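Local coordinates for cobalamin biosynthesis precorrin-6Y methylase (cbiE) (Archaeoglobus fulgidus, PDB 2BB3), which probably transfers methyl groups from S-adenosyl-L-methionine to a corrinoid precursor during adenosylcobalamin biosynthesis, at residues Val181-Asn186 with Arg193-Asn198. Residues are numbered along the deposited sequence; the frame is centred on the assembly and turned at random. Where two conformers were deposited one is given.
Sequences VVLLEN and RIREGN. With SAH (S-adenosyl-L-homocysteine), chain C.
Glu-185 reaches across to two arginines of the neighbouring strand, Arg-193 directly opposite and Arg-195 two residues on. Its CB lies 3.6 Å from Arg-193 O, and CG, anti to its own carbonyl carbon (chi1 -53°), passes that oxygen a little farther off. The chain then runs extended to the carboxylate. There OE2 takes a hydrogen bond of 2.8 Å from Arg-195 NH1; the donor comes from above the carboxylate plane, while OE2 sits within the guanidinium plane. OE1 turns to Arg-193 in a salt bridge with weak hydrogen-bond geometry; the place of OE1, and so the steep turn between the two planes, is less sure. A glutamine here, lacking the charge, would probably hold the two guanidinium groups less firmly and leave Arg-195 without its short ionic partner, although Glu-205 also forms a salt bridge with Arg-193.

Beneath the salt bridges runs the backbone of an antiparallel beta hairpin, whose second strand, 193-198, forms one edge of the mixed sheet in the C-terminal half of this tetrapyrrole methylase. Val-181, Leu-183 and Glu-185 form hydrogen-bonded pairs with Gly-197, Arg-195 and Arg-193; the bond from Leu-183 N to Arg-195 O measures 2.9 Å. On the other side strand 209-213 bonds to Val-182 and Leu-184.

Leu-183 suits its buried place because its branched apolar side chain packs on Ile-202, Leu-204 and Ile-211, while CD1 lies over one face of the Arg-195 guanidinium, 3.7 Å above the plane and offset toward the rim. On the opposite sheet face, branched Ile-194 spans two neighbours: CG2 meets Val-182 CG1, and CD1 lies 4.0 Å from Leu-184 CD2. At the end of the strand, the backbone of Leu-184 and of Asn-186, the first residue past it, borders the adenine of S-adenosyl-L-homocysteine, with Leu-184 O 3.7 Å from C2 of the ligand.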
ATOM      1  N   VAL A 181      -2.825 -22.467   2.479  1.00 42.70           N
ATOM      2  CA  VAL A 181      -2.554 -21.117   2.912  1.00 40.42           C
ATOM      3  C   VAL A 181      -1.053 -20.904   2.957  1.00 39.78           C
ATOM      4  O   VAL A 181      -0.288 -21.863   3.074  1.00 36.41           O
ATOM      5  CB  VAL A 181      -3.160 -20.824   4.320  1.00 40.47           C
ATOM      6  CG1 VAL A 181      -4.673 -21.017   4.288  1.00 38.69           C
ATOM      7  CG2 VAL A 181      -2.530 -21.714   5.371  1.00 40.33           C
ATOM      8  N   VAL A 182      -0.641 -19.646   2.806  1.00 36.71           N
ATOM      9  CA  VAL A 182       0.761 -19.285   2.881  1.00 34.55           C
ATOM     10  C   VAL A 182       0.812 -18.305   4.055  1.00 36.40           C
ATOM     11  O   VAL A 182       0.052 -17.339   4.101  1.00 35.54           O
ATOM     12  CB  VAL A 182       1.267 -18.590   1.586  1.00 35.12           C
ATOM     13  CG1 VAL A 182       2.716 -18.159   1.753  1.00 34.59           C
ATOM     14  CG2 VAL A 182       1.140 -19.533   0.392  1.00 35.11           C
ATOM     15  N   LEU A 183       1.702 -18.577   5.007  1.00 37.04           N
ATOM     16  CA  LEU A 183       1.865 -17.756   6.196  1.00 33.04           C
ATOM     17  C   LEU A 183       3.137 -16.936   6.056  1.00 35.00           C
ATOM     18  O   LEU A 183       4.221 -17.501   5.900  1.00 35.57           O
ATOM     19  CB  LEU A 183       1.982 -18.647   7.445  1.00 31.30           C
ATOM     20  CG  LEU A 183       0.853 -19.650   7.711  1.00 30.82           C
ATOM     21  CD1 LEU A 183       1.107 -20.455   8.989  1.00 29.55           C
ATOM     22  CD2 LEU A 183      -0.454 -18.917   7.827  1.00 28.38           C
ATOM     23  N   LEU A 184       3.008 -15.608   6.097  1.00 33.32           N
ATOM     24  CA  LEU A 184       4.184 -14.750   6.026  1.00 34.02           C
ATOM     25  C   LEU A 184       4.306 -14.159   7.432  1.00 33.34           C
ATOM     26  O   LEU A 184       3.529 -13.308   7.840  1.00 33.02           O
ATOM     27  CB  LEU A 184       4.032 -13.687   4.925  1.00 33.51           C
ATOM     28  CG  LEU A 184       3.797 -14.379   3.573  1.00 34.49           C
ATOM     29  CD1 LEU A 184       2.313 -14.345   3.248  1.00 35.27           C
ATOM     30  CD2 LEU A 184       4.604 -13.729   2.463  1.00 33.74           C
ATOM     31  N   GLU A 185       5.285 -14.668   8.173  1.00 33.59           N
ATOM     32  CA  GLU A 185       5.513 -14.292   9.553  1.00 32.61           C
ATOM     33  C   GLU A 185       6.689 -13.384   9.798  1.00 33.77           C
ATOM     34  O   GLU A 185       7.789 -13.588   9.262  1.00 33.12           O
ATOM     35  CB  GLU A 185       5.712 -15.562  10.392  1.00 31.33           C
ATOM     36  CG  GLU A 185       4.597 -16.563  10.221  1.00 33.80           C
ATOM     37  CD  GLU A 185       4.885 -17.890  10.900  1.00 37.61           C
ATOM     38  OE1 GLU A 185       5.928 -18.510  10.586  1.00 41.66           O
ATOM     39  OE2 GLU A 185       4.070 -18.315  11.748  1.00 36.99           O
ATOM     40  N   ASN A 186       6.447 -12.375  10.623  1.00 33.86           N
ATOM     41  CA  ASN A 186       7.492 -11.444  11.020  1.00 35.07           C
ATOM     42  C   ASN A 186       8.294 -10.896   9.842  1.00 36.48           C
ATOM     43  O   ASN A 186       9.524 -10.892   9.875  1.00 38.77           O
ATOM     44  CB  ASN A 186       8.416 -12.165  12.005  1.00 33.56           C
ATOM     45  CG  ASN A 186       7.643 -13.033  12.988  1.00 35.94           C
ATOM     46  OD1 ASN A 186       6.642 -12.598  13.565  1.00 33.50           O
ATOM     47  ND2 ASN A 186       8.103 -14.265  13.182  1.00 35.03           N
ATOM     48  N   ARG A 193       9.663 -15.728   8.657  1.00 38.29           N
ATOM     49  CA  ARG A 193       9.444 -17.064   8.114  1.00 37.53           C
ATOM     50  C   ARG A 193       8.307 -17.072   7.117  1.00 36.19           C
ATOM     51  O   ARG A 193       7.318 -16.371   7.294  1.00 36.39           O
ATOM     52  CB  ARG A 193       9.026 -18.055   9.202  1.00 40.02           C
ATOM     53  CG  ARG A 193      10.056 -18.481  10.191  1.00 45.72           C
ATOM     54  CD  ARG A 193       9.480 -19.641  11.023  1.00 44.56           C
ATOM     55  NE  ARG A 193       8.219 -19.265  11.658  1.00 50.40           N
ATOM     56  CZ  ARG A 193       8.116 -18.500  12.744  1.00 52.24           C
ATOM     57  NH1 ARG A 193       6.917 -18.204  13.235  1.00 54.00           N
ATOM     58  NH2 ARG A 193       9.205 -18.055  13.361  1.00 50.84           N
ATOM     59  N   ILE A 194       8.432 -17.884   6.077  1.00 34.61           N
ATOM     60  CA  ILE A 194       7.344 -18.031   5.128  1.00 35.86           C
ATOM     61  C   ILE A 194       7.038 -19.529   5.140  1.00 37.53           C
ATOM     62  O   ILE A 194       7.917 -20.340   4.898  1.00 36.95           O
ATOM     63  CB  ILE A 194       7.726 -17.546   3.701  1.00 35.23           C
ATOM     64  CG1 ILE A 194       7.985 -16.031   3.701  1.00 34.48           C
ATOM     65  CG2 ILE A 194       6.590 -17.872   2.729  1.00 33.44           C
ATOM     66  CD1 ILE A 194       8.196 -15.455   2.286  1.00 36.45           C
ATOM     67  N   ARG A 195       5.803 -19.896   5.457  1.00 39.28           N
ATOM     68  CA  ARG A 195       5.446 -21.307   5.528  1.00 42.18           C
ATOM     69  C   ARG A 195       4.262 -21.606   4.633  1.00 42.88           C
ATOM     70  O   ARG A 195       3.480 -20.710   4.310  1.00 44.78           O
ATOM     71  CB  ARG A 195       5.109 -21.695   6.977  1.00 43.90           C
ATOM     72  CG  ARG A 195       6.214 -21.356   7.988  1.00 46.13           C
ATOM     73  CD  ARG A 195       5.608 -21.026   9.366  1.00 44.57           C
ATOM     74  NE  ARG A 195       4.938 -22.195   9.898  1.00 40.35           N
ATOM     75  CZ  ARG A 195       4.077 -22.195  10.902  1.00 41.61           C
ATOM     76  NH1 ARG A 195       3.741 -21.070  11.538  1.00 36.54           N
ATOM     77  NH2 ARG A 195       3.531 -23.345  11.244  1.00 41.49           N
ATOM     78  N   GLU A 196       4.120 -22.858   4.205  0.47 44.49           N
ATOM     79  CA  GLU A 196       2.990 -23.237   3.360  0.53 44.87           C
ATOM     80  C   GLU A 196       2.375 -24.529   3.886  0.48 45.37           C
ATOM     81  O   GLU A 196       3.071 -25.397   4.412  0.60 44.35           O
ATOM     82  CB  GLU A 196       3.408 -23.404   1.893  0.47 45.84           C
ATOM     83  CG  GLU A 196       2.240 -23.187   0.934  0.58 47.79           C
ATOM     84  CD  GLU A 196       2.661 -22.883  -0.491  0.67 46.89           C
ATOM     85  OE1 GLU A 196       2.385 -23.716  -1.377  0.49 47.93           O
ATOM     86  OE2 GLU A 196       3.256 -21.811  -0.727  0.37 48.39           O
ATOM     87  N   GLY A 197       1.068 -24.663   3.697  1.00 45.78           N
ATOM     88  CA  GLY A 197       0.337 -25.792   4.234  1.00 47.40           C
ATOM     89  C   GLY A 197      -1.155 -25.611   4.152  1.00 49.51           C
ATOM     90  O   GLY A 197      -1.647 -24.684   3.509  1.00 49.24           O
ATOM     91  N   ASN A 198      -1.878 -26.509   4.808  1.00 52.46           N
ATOM     92  CA  ASN A 198      -3.331 -26.467   4.810  1.00 55.08           C
ATOM     93  C   ASN A 198      -3.862 -25.949   6.139  1.00 56.00           C
ATOM     94  O   ASN A 198      -3.393 -26.340   7.207  1.00 57.54           O
ATOM     95  CB  ASN A 198      -3.884 -27.859   4.492  1.00 57.08           C
ATOM     96  CG  ASN A 198      -3.766 -28.203   3.015  1.00 58.22           C
ATOM     97  OD1 ASN A 198      -4.713 -28.696   2.406  1.00 61.75           O
ATOM     98  ND2 ASN A 198      -2.605 -27.942   2.434  1.00 57.36           N
TER
HETATM   99  N   SAH C 201      -0.401  -0.633  10.021  1.00 34.82           N
HETATM  100  CA  SAH C 201       0.209  -1.888   9.835  1.00 35.15           C
HETATM  101  CB  SAH C 201      -0.695  -3.029  10.300  1.00 36.69           C
HETATM  102  CG  SAH C 201      -1.238  -3.144  11.717  1.00 37.97           C
HETATM  103  SD  SAH C 201      -2.538  -4.300  12.055  1.00 40.17           S
HETATM  104  C   SAH C 201       0.658  -1.971   8.421  1.00 36.43           C
HETATM  105  O   SAH C 201       1.360  -2.890   8.275  1.00 37.81           O
HETATM  106  OXT SAH C 201       0.287  -1.195   7.584  1.00 38.62           O
HETATM  107  C5' SAH C 201      -1.306  -5.429  12.635  1.00 41.59           C
HETATM  108  C4' SAH C 201      -1.151  -6.688  11.802  1.00 40.98           C
HETATM  109  O4' SAH C 201      -0.380  -6.525  10.676  1.00 38.14           O
HETATM  110  C3' SAH C 201      -0.655  -7.911  12.512  1.00 39.84           C
HETATM  111  O3' SAH C 201      -1.609  -8.571  13.231  1.00 39.85           O
HETATM  112  C2' SAH C 201      -0.152  -8.701  11.359  1.00 39.34           C
HETATM  113  O2' SAH C 201      -1.113  -9.498  10.817  1.00 38.44           O
HETATM  114  C1' SAH C 201       0.248  -7.681  10.355  1.00 38.14           C
HETATM  115  N9  SAH C 201       1.666  -7.421  10.426  1.00 39.17           N
HETATM  116  C8  SAH C 201       2.203  -6.329  10.875  1.00 35.42           C
HETATM  117  N7  SAH C 201       3.485  -6.351  10.767  1.00 38.20           N
HETATM  118  C5  SAH C 201       3.802  -7.468  10.235  1.00 36.02           C
HETATM  119  C6  SAH C 201       5.004  -7.993   9.894  1.00 36.43           C
HETATM  120  N6  SAH C 201       6.123  -7.398  10.096  1.00 31.50           N
HETATM  121  N1  SAH C 201       5.023  -9.185   9.333  1.00 38.33           N
HETATM  122  C2  SAH C 201       3.884  -9.850   9.121  1.00 37.26           C
HETATM  123  N3  SAH C 201       2.732  -9.314   9.453  1.00 37.45           N
HETATM  124  C4  SAH C 201       2.677  -8.150  10.012  1.00 35.91           C